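Local coordinates for T-lymphoma invasion and metastasis-inducing protein 1 (Homo sapiens, PDB 4K2P), which acts in intracellular signalling, its PH-CC-Ex region probably binding phosphoinositides and protein partners such as Par-3 linked to tight junctions, at residues Gly12-Lys17 with Glu110-Ala115; Gln77-His82 with Asp86-Leu91; Lys211-Phe216 with Ser234-Leu239. The protein carries 5 engineered substitutions. All blocks are in the same frame, centred on the assembly; numbering follows the deposited sequence.

Contact 1 (Gly12-Lys17 with Glu110-Ala115)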
loop_
_atom_site.group_PDB
_atom_site.type_symbol
_atom_site.label_atom_id
_atom_site.label_comp_id
_atom_site.label_asym_id
_atom_site.label_seq_id
_atom_site.Cartn_x
_atom_site.Cartn_y
_atom_site.Cartn_z
ATOM N N GLY A 12 -20.419 3.147 3.485
ATOM C CA GLY A 12 -20.701 4.471 4.005
ATOM C C GLY A 12 -20.484 5.566 2.979
ATOM O O GLY A 12 -19.885 5.343 1.940
ATOM N N ALA A 13 -20.976 6.755 3.287
ATOM C CA ALA A 13 -20.812 7.909 2.428
ATOM C C ALA A 13 -19.426 8.515 2.650
ATOM O O ALA A 13 -19.057 8.827 3.775
ATOM C CB ALA A 13 -21.904 8.927 2.703
ATOM N N LEU A 14 -18.664 8.653 1.570
ATOM C CA LEU A 14 -17.311 9.190 1.618
ATOM C C LEU A 14 -17.100 10.220 0.527
ATOM O O LEU A 14 -17.653 10.089 -0.565
ATOM C CB LEU A 14 -16.279 8.076 1.440
ATOM C CG LEU A 14 -16.251 6.971 2.493
ATOM C CD1 LEU A 14 -15.347 5.814 2.043
ATOM C CD2 LEU A 14 -15.798 7.536 3.827
ATOM N N ALA A 15 -16.302 11.243 0.823
ATOM C CA ALA A 15 -15.753 12.103 -0.216
ATOM C C ALA A 15 -14.521 11.386 -0.760
ATOM O O ALA A 15 -13.789 10.758 -0.002
ATOM C CB ALA A 15 -15.399 13.473 0.326
ATOM N N VAL A 16 -14.303 11.467 -2.069
ATOM C CA VAL A 16 -13.284 10.661 -2.745
ATOM C C VAL A 16 -12.568 11.495 -3.795
ATOM O O VAL A 16 -13.173 12.348 -4.448
ATOM C CB VAL A 16 -13.889 9.419 -3.421
ATOM C CG1 VAL A 16 -12.788 8.539 -4.014
ATOM C CG2 VAL A 16 -14.726 8.615 -2.415
ATOM N N LYS A 17 -11.274 11.237 -3.947
ATOM C CA LYS A 17 -10.424 11.992 -4.847
ATOM C C LYS A 17 -9.304 11.080 -5.344
ATOM O O LYS A 17 -8.606 10.497 -4.531
ATOM C CB LYS A 17 -9.865 13.190 -4.089
ATOM C CG LYS A 17 -9.044 14.163 -4.859
ATOM C CD LYS A 17 -8.750 15.329 -3.944
ATOM C CE LYS A 17 -7.926 16.380 -4.613
ATOM N NZ LYS A 17 -8.250 17.722 -4.062
ATOM N N GLU A 110 -10.885 4.904 11.501
ATOM C CA GLU A 110 -10.246 3.687 11.979
ATOM C C GLU A 110 -11.060 2.466 11.578
ATOM O O GLU A 110 -10.506 1.411 11.312
ATOM C CB GLU A 110 -10.080 3.718 13.500
ATOM C CG GLU A 110 -8.944 4.596 13.999
ATOM C CD GLU A 110 -9.046 4.895 15.491
ATOM O OE1 GLU A 110 -9.996 4.404 16.140
ATOM O OE2 GLU A 110 -8.170 5.615 16.018
ATOM N N ASN A 111 -12.378 2.607 11.533
ATOM C CA ASN A 111 -13.232 1.492 11.143
ATOM C C ASN A 111 -13.060 1.130 9.671
ATOM O O ASN A 111 -13.113 -0.040 9.309
ATOM C CB ASN A 111 -14.696 1.808 11.443
ATOM C CG ASN A 111 -15.021 1.684 12.915
ATOM O OD1 ASN A 111 -14.323 0.995 13.662
ATOM N ND2 ASN A 111 -16.090 2.350 13.343
ATOM N N TRP A 112 -12.860 2.137 8.827
ATOM C CA TRP A 112 -12.633 1.902 7.406
ATOM C C TRP A 112 -11.278 1.223 7.208
ATOM O O TRP A 112 -11.154 0.295 6.409
ATOM C CB TRP A 112 -12.705 3.215 6.618
ATOM C CG TRP A 112 -14.081 3.540 6.119
ATOM C CD1 TRP A 112 -14.929 4.520 6.584
ATOM C CD2 TRP A 112 -14.782 2.874 5.063
ATOM N NE1 TRP A 112 -16.115 4.493 5.875
ATOM C CE2 TRP A 112 -16.045 3.497 4.935
ATOM C CE3 TRP A 112 -14.465 1.814 4.211
ATOM C CZ2 TRP A 112 -16.980 3.092 3.988
ATOM C CZ3 TRP A 112 -15.405 1.412 3.278
ATOM C CH2 TRP A 112 -16.642 2.052 3.170
ATOM N N ILE A 113 -10.266 1.670 7.946
ATOM C CA ILE A 113 -8.940 1.082 7.825
ATOM C C ILE A 113 -9.005 -0.381 8.251
ATOM O O ILE A 113 -8.447 -1.254 7.595
ATOM C CB ILE A 113 -7.892 1.846 8.664
ATOM C CG1 ILE A 113 -7.621 3.210 8.021
ATOM C CG2 ILE A 113 -6.586 1.052 8.751
ATOM C CD1 ILE A 113 -6.633 4.073 8.756
ATOM N N THR A 114 -9.734 -0.641 9.327
ATOM C CA THR A 114 -9.859 -1.982 9.869
ATOM C C THR A 114 -10.574 -2.892 8.883
ATOM O O THR A 114 -10.139 -4.014 8.657
ATOM C CB THR A 114 -10.604 -1.962 11.204
ATOM O OG1 THR A 114 -9.768 -1.348 12.187
ATOM C CG2 THR A 114 -10.952 -3.367 11.680
ATOM N N ALA A 115 -11.643 -2.397 8.269
ATOM C CA ALA A 115 -12.454 -3.216 7.373
ATOM C C ALA A 115 -11.686 -3.565 6.099
ATOM O O ALA A 115 -11.744 -4.698 5.625
ATOM C CB ALA A 115 -13.748 -2.505 7.026
#
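Leu-14, on strand 10-23, meets Trp-112, on helix 106-128, the C-terminal helix of the PH domain, which closes one end of the barrel; this helix tryptophan is a hallmark of PH domains. The two side chains approach from opposite directions. Leu-14 CD1 lies over one face of the indole in a CH-pi contact, 4.0 Å from the centroid of the Trp-112 six-membered ring and 22° off its normal. Its nearest ring atom is Trp-112 CZ2, 3.7 Å from Leu-14 CD1. The other methyl, Leu-14 CD2, sits 3.7 Å from Trp-112 NE1, so the leucine fork spans both rings. Its chi1 of -62° places CG beside the backbone N and aims the fork at the helix. Gly-12 instead comes at the rim of the indole, its N 3.5 Å from Trp-112 CZ2. Beyond this buried patch the contact loosens quickly: Ala-13 points away and is exposed, and Gly-12 is only partly covered. Phe-89 and Lys-10 also meet the indole, the lysine by a cation-pi interaction. With apolar and pi contacts joining strand to helix, cohesion here depends on shape and ring-face fit more than on directed bonds.

Contact 2 (Gln77-His82 with Asp86-Leu91)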
loop_
_atom_site.group_PDB
_atom_site.type_symbol
_atom_site.label_atom_id
_atom_site.label_comp_id
_atom_site.label_asym_id
_atom_site.label_seq_id
_atom_site.Cartn_x
_atom_site.Cartn_y
_atom_site.Cartn_z
ATOM N N GLN A 77 -3.725 4.222 4.960
ATOM C CA GLN A 77 -3.064 5.052 5.966
ATOM C C GLN A 77 -3.896 6.291 6.259
ATOM O O GLN A 77 -4.362 6.952 5.344
ATOM C CB GLN A 77 -1.676 5.499 5.492
ATOM C CG GLN A 77 -0.661 4.387 5.312
ATOM C CD GLN A 77 -0.091 3.914 6.627
ATOM O OE1 GLN A 77 0.830 4.521 7.177
ATOM N NE2 GLN A 77 -0.623 2.815 7.133
ATOM N N ALA A 78 -4.066 6.618 7.531
ATOM C CA ALA A 78 -4.568 7.929 7.914
ATOM C C ALA A 78 -3.642 9.002 7.371
ATOM O O ALA A 78 -2.439 8.784 7.248
ATOM C CB ALA A 78 -4.673 8.043 9.421
ATOM N N VAL A 79 -4.213 10.151 7.035
ATOM C CA VAL A 79 -3.445 11.311 6.594
ATOM C C VAL A 79 -3.827 12.492 7.463
ATOM O O VAL A 79 -4.364 13.483 6.976
ATOM C CB VAL A 79 -3.698 11.656 5.114
ATOM C CG1 VAL A 79 -2.638 12.637 4.616
ATOM C CG2 VAL A 79 -3.696 10.395 4.262
ATOM N N PRO A 80 -3.546 12.406 8.765
ATOM C CA PRO A 80 -3.936 13.513 9.638
ATOM C C PRO A 80 -3.183 14.798 9.298
ATOM O O PRO A 80 -3.564 15.868 9.748
ATOM C CB PRO A 80 -3.561 13.009 11.034
ATOM C CG PRO A 80 -2.487 12.018 10.795
ATOM C CD PRO A 80 -2.822 11.356 9.496
ATOM N N GLU A 81 -2.129 14.668 8.497
ATOM C CA GLU A 81 -1.293 15.787 8.086
ATOM C C GLU A 81 -1.878 16.531 6.894
ATOM O O GLU A 81 -1.277 17.480 6.397
ATOM C CB GLU A 81 0.119 15.296 7.737
ATOM C CG GLU A 81 0.227 14.442 6.454
ATOM C CD GLU A 81 0.138 12.934 6.704
ATOM O OE1 GLU A 81 -0.412 12.518 7.747
ATOM O OE2 GLU A 81 0.651 12.158 5.859
ATOM N N HIS A 82 -3.034 16.081 6.417
ATOM C CA HIS A 82 -3.620 16.638 5.211
ATOM C C HIS A 82 -3.882 18.113 5.460
ATOM O O HIS A 82 -4.476 18.486 6.475
ATOM C CB HIS A 82 -4.903 15.900 4.812
ATOM C CG HIS A 82 -5.373 16.230 3.429
ATOM N ND1 HIS A 82 -6.119 17.354 3.147
ATOM C CD2 HIS A 82 -5.169 15.607 2.246
ATOM C CE1 HIS A 82 -6.372 17.399 1.852
ATOM N NE2 HIS A 82 -5.807 16.351 1.280
ATOM N N ASP A 86 -9.852 17.260 7.682
ATOM C CA ASP A 86 -9.712 16.260 8.739
ATOM C C ASP A 86 -10.319 14.926 8.299
ATOM O O ASP A 86 -11.148 14.878 7.397
ATOM C CB ASP A 86 -10.377 16.737 10.040
ATOM C CG ASP A 86 -9.633 17.888 10.700
ATOM O OD1 ASP A 86 -8.392 17.968 10.561
ATOM O OD2 ASP A 86 -10.291 18.717 11.362
ATOM N N PHE A 87 -9.865 13.847 8.927
ATOM C CA PHE A 87 -10.416 12.507 8.732
ATOM C C PHE A 87 -10.235 11.985 7.317
ATOM O O PHE A 87 -11.098 11.291 6.774
ATOM C CB PHE A 87 -11.891 12.506 9.128
ATOM C CG PHE A 87 -12.139 13.168 10.442
ATOM C CD1 PHE A 87 -11.344 12.861 11.533
ATOM C CD2 PHE A 87 -13.130 14.117 10.589
ATOM C CE1 PHE A 87 -11.549 13.479 12.756
ATOM C CE2 PHE A 87 -13.336 14.735 11.809
ATOM C CZ PHE A 87 -12.538 14.412 12.892
ATOM N N VAL A 88 -9.078 12.301 6.745
ATOM C CA VAL A 88 -8.675 11.780 5.451
ATOM C C VAL A 88 -7.867 10.499 5.645
ATOM O O VAL A 88 -7.057 10.413 6.562
ATOM C CB VAL A 88 -7.840 12.817 4.660
ATOM C CG1 VAL A 88 -7.366 12.247 3.332
ATOM C CG2 VAL A 88 -8.654 14.073 4.433
ATOM N N PHE A 89 -8.137 9.484 4.835
ATOM C CA PHE A 89 -7.241 8.333 4.719
ATOM C C PHE A 89 -6.961 8.053 3.254
ATOM O O PHE A 89 -7.684 8.516 2.388
ATOM C CB PHE A 89 -7.805 7.094 5.424
ATOM C CG PHE A 89 -9.181 6.669 4.966
ATOM C CD1 PHE A 89 -10.318 7.253 5.496
ATOM C CD2 PHE A 89 -9.334 5.632 4.059
ATOM C CE1 PHE A 89 -11.580 6.837 5.096
ATOM C CE2 PHE A 89 -10.581 5.214 3.662
ATOM C CZ PHE A 89 -11.709 5.814 4.182
ATOM N N CYS A 90 -5.888 7.311 2.988
ATOM C CA CYS A 90 -5.388 7.094 1.639
ATOM C C CYS A 90 -5.205 5.601 1.406
ATOM O O CYS A 90 -4.541 4.927 2.193
ATOM C CB CYS A 90 -4.063 7.832 1.423
ATOM S SG CYS A 90 -3.321 7.596 -0.215
ATOM N N LEU A 91 -5.835 5.079 0.359
ATOM C CA LEU A 91 -5.617 3.700 -0.060
ATOM C C LEU A 91 -4.666 3.680 -1.234
ATOM O O LEU A 91 -4.866 4.396 -2.202
ATOM C CB LEU A 91 -6.943 3.022 -0.440
ATOM C CG LEU A 91 -6.860 1.525 -0.784
ATOM C CD1 LEU A 91 -8.121 0.795 -0.378
ATOM C CD2 LEU A 91 -6.605 1.294 -2.264
HETATM O O HOH W 1 -6.924 14.366 7.434
HETATM O O HOH W 2 -6.186 16.164 10.875
HETATM O O HOH W 3 -5.758 18.092 8.882
#
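Gln-77 and Cys-90 form a hydrogen-bonded antiparallel pair in a beta hairpin of the PH-domain sheet, strand 75-78 running against strand 88-92. Gln-77 N donates to Cys-90 O at 3.0 Å, and Cys-90 N returns the bond to Gln-77 O at 2.8 Å. Ala-78 and Phe-89 follow as the non-hydrogen-bonded pair, after which Val-79 N reaches Val-88 O with an N-H...O angle of 161°. The donor of this last bond is tilted 35° from the carbonyl plane, as the strand gives way to a turn. Side chains reinforce the ladder: Val-79 CG2 rests 3.8 Å from Cys-90 CB, while Val-88 fits between Val-79 and His-82. Val-88 CG2 stands over one face of the imidazole, toward its rim and 4.1 Å from His-82 CG. That placement follows from the His-82 chi1 of -167°, which sets CG opposite the backbone N and swings the ring to the partner strand. The ring is delivered by a type I turn from Val-79 to His-82, closed by His-82 N bonding to Val-79 O. Farther out, Phe-89 carries its ring to that of Phe-101 in the domain core, and Cys-90 touches Ser-234 of helix 233-241. Water takes over where the strands part. Waters 2 and 3 link Asp-86 OD1 to Pro-80 O and His-82 O respectively, and water 1 accepts from Val-88 N while donating to Val-79 O at 2.7 Å.

Contact 3 (Lys211-Phe216 with Ser234-Leu239)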
loop_
_atom_site.group_PDB
_atom_site.type_symbol
_atom_site.label_atom_id
_atom_site.label_comp_id
_atom_site.label_asym_id
_atom_site.label_seq_id
_atom_site.Cartn_x
_atom_site.Cartn_y
_atom_site.Cartn_z
ATOM N N LYS A 211 7.137 6.281 9.743
ATOM C CA LYS A 211 8.458 6.896 9.612
ATOM C C LYS A 211 9.567 5.853 9.476
ATOM O O LYS A 211 10.529 6.062 8.737
ATOM C CB LYS A 211 8.748 7.817 10.798
ATOM C CG LYS A 211 8.026 9.156 10.735
ATOM C CD LYS A 211 8.516 9.957 9.535
ATOM C CE LYS A 211 8.576 11.449 9.804
ATOM N NZ LYS A 211 7.256 12.072 10.099
ATOM N N ARG A 212 9.432 4.734 10.177
ATOM C CA ARG A 212 10.410 3.661 10.059
ATOM C C ARG A 212 10.447 3.087 8.653
ATOM O O ARG A 212 11.512 2.735 8.159
ATOM C CB ARG A 212 10.115 2.534 11.044
ATOM C CG ARG A 212 10.634 2.759 12.441
ATOM C CD ARG A 212 10.528 1.476 13.240
ATOM N NE ARG A 212 10.884 1.664 14.643
ATOM C CZ ARG A 212 12.129 1.597 15.109
ATOM N NH1 ARG A 212 13.142 1.356 14.286
ATOM N NH2 ARG A 212 12.365 1.774 16.401
ATOM N N LEU A 213 9.291 2.983 8.006
ATOM C CA LEU A 213 9.251 2.427 6.661
ATOM C C LEU A 213 9.921 3.367 5.678
ATOM O O LEU A 213 10.687 2.927 4.819
ATOM C CB LEU A 213 7.819 2.147 6.206
ATOM C CG LEU A 213 7.669 1.643 4.766
ATOM C CD1 LEU A 213 8.349 0.287 4.578
ATOM C CD2 LEU A 213 6.208 1.560 4.367
ATOM N N LEU A 214 9.617 4.655 5.784
ATOM C CA LEU A 214 10.135 5.619 4.817
ATOM C C LEU A 214 11.655 5.678 4.803
ATOM O O LEU A 214 12.256 5.987 3.777
ATOM C CB LEU A 214 9.573 7.010 5.090
ATOM C CG LEU A 214 8.198 7.230 4.471
ATOM C CD1 LEU A 214 7.564 8.477 5.037
ATOM C CD2 LEU A 214 8.308 7.319 2.948
ATOM N N ALA A 215 12.274 5.388 5.940
ATOM C CA ALA A 215 13.729 5.403 6.029
ATOM C C ALA A 215 14.366 4.346 5.116
ATOM O O ALA A 215 15.541 4.431 4.801
ATOM C CB ALA A 215 14.167 5.189 7.471
ATOM N N PHE A 216 13.588 3.357 4.685
ATOM C CA PHE A 216 14.088 2.309 3.796
ATOM C C PHE A 216 14.011 2.686 2.323
ATOM O O PHE A 216 14.504 1.955 1.472
ATOM C CB PHE A 216 13.314 1.001 4.016
ATOM C CG PHE A 216 13.648 0.319 5.303
ATOM C CD1 PHE A 216 14.898 -0.239 5.490
ATOM C CD2 PHE A 216 12.723 0.247 6.329
ATOM C CE1 PHE A 216 15.221 -0.856 6.673
ATOM C CE2 PHE A 216 13.036 -0.366 7.519
ATOM C CZ PHE A 216 14.292 -0.924 7.692
ATOM N N SER A 234 2.138 6.073 1.429
ATOM C CA SER A 234 1.265 5.826 0.282
ATOM C C SER A 234 1.977 5.983 -1.063
ATOM O O SER A 234 1.738 5.201 -1.981
ATOM C CB SER A 234 0.051 6.754 0.326
ATOM O OG SER A 234 -0.751 6.465 1.453
ATOM N N SER A 235 2.825 7.000 -1.196
ATOM C CA SER A 235 3.551 7.207 -2.444
ATOM C C SER A 235 4.692 6.191 -2.587
ATOM O O SER A 235 5.010 5.750 -3.686
ATOM C CB SER A 235 4.088 8.637 -2.517
ATOM O OG SER A 235 5.022 8.885 -1.484
ATOM N N PHE A 236 5.295 5.831 -1.461
ATOM C CA PHE A 236 6.347 4.823 -1.412
ATOM C C PHE A 236 5.762 3.514 -1.918
ATOM O O PHE A 236 6.322 2.866 -2.797
ATOM C CB PHE A 236 6.866 4.695 0.027
ATOM C CG PHE A 236 8.080 3.818 0.189
ATOM C CD1 PHE A 236 8.750 3.279 -0.901
ATOM C CD2 PHE A 236 8.555 3.539 1.456
ATOM C CE1 PHE A 236 9.868 2.476 -0.722
ATOM C CE2 PHE A 236 9.676 2.743 1.637
ATOM C CZ PHE A 236 10.328 2.207 0.547
ATOM N N HIS A 237 4.598 3.159 -1.381
ATOM C CA HIS A 237 3.918 1.934 -1.765
ATOM C C HIS A 237 3.555 1.972 -3.232
ATOM O O HIS A 237 3.740 0.991 -3.925
ATOM C CB HIS A 237 2.657 1.691 -0.940
ATOM C CG HIS A 237 1.989 0.393 -1.269
ATOM N ND1 HIS A 237 0.624 0.209 -1.212
ATOM C CD2 HIS A 237 2.507 -0.787 -1.681
ATOM C CE1 HIS A 237 0.330 -1.027 -1.566
ATOM N NE2 HIS A 237 1.455 -1.651 -1.860
ATOM N N ALA A 238 3.026 3.099 -3.706
ATOM C CA ALA A 238 2.601 3.196 -5.099
ATOM C C ALA A 238 3.781 2.955 -6.044
ATOM O O ALA A 238 3.647 2.276 -7.059
ATOM C CB ALA A 238 1.965 4.552 -5.379
ATOM N N LEU A 239 4.932 3.519 -5.700
ATOM C CA LEU A 239 6.125 3.399 -6.527
ATOM C C LEU A 239 6.618 1.955 -6.559
ATOM O O LEU A 239 6.971 1.430 -7.611
ATOM C CB LEU A 239 7.210 4.341 -6.005
ATOM C CG LEU A 239 6.917 5.820 -6.245
ATOM C CD1 LEU A 239 7.775 6.696 -5.353
ATOM C CD2 LEU A 239 7.141 6.169 -7.708
#
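Leu-213 O accepts the backbone N-H of Phe-216 at an N-to-O distance of 2.9 Å and, from another quarter, meets the edge of the Phe-236 ring. This is a helix-helix contact within the CC-Ex domain, made by the short helix 210-214 and helix 233-241. The carbonyl oxygen lies in the plane of the aromatic ring, with Phe-236 CE2 3.3 Å from Leu-213 O, so the positively polarised rim of the ring probably faces the oxygen favourably. The rest of the interface is apolar. Leu-213 crosses the phenyl obliquely and brings its branch point close, CG lying 3.9 Å from Phe-236 CE2. Leu-214 slides past in the opposite sense, and its methyl CD2 comes 4.1 Å from Phe-236 CD2. The phenylalanine gets there by extending from its helix, chi1 at -172° putting CG across from the backbone N and carrying the ring across to Leu-213 and Leu-214. Here one aromatic side chain does most of the joining, a compact example of how short helices can be fastened together. Shortening Phe-236 to an alanine would probably open a gap beside Leu-213 and Leu-214 and deprive Leu-213 O of its aromatic neighbour. Met-190 and Thr-221, from helices 168-203 and 219-228, also touch the Phe-236 side chain. One residue on, His-237 ND1 is hydrogen-bonded to Ser-92 OG, a tie from this helix to the PH domain. At the far end of the phenyl, Phe-236 CZ lies 4.1 Å from the backbone carbon C of Phe-216.

In the fold
Contacts 1 and 2 belong to the PH domain, with centres about 10 Å apart on one sheet, and contact 2 falls within the stretch of chain that separates the two halves of contact 1. They touch directly where Phe-89 CZ lies 3.7 Å from Trp-112 CB, so hairpin, strand 10-23 and helix 106-128 share one core. Contact 3 comes later, in the CC-Ex domain, its centre about 15 Å from that of contact 2 and about 21 Å from that of contact 1. Contact 2 still meets it, through Cys-90 and Ser-234. The hairpin thus sits between the PH core and the helices of CC-Ex, consistent with the two domains packing as one unit.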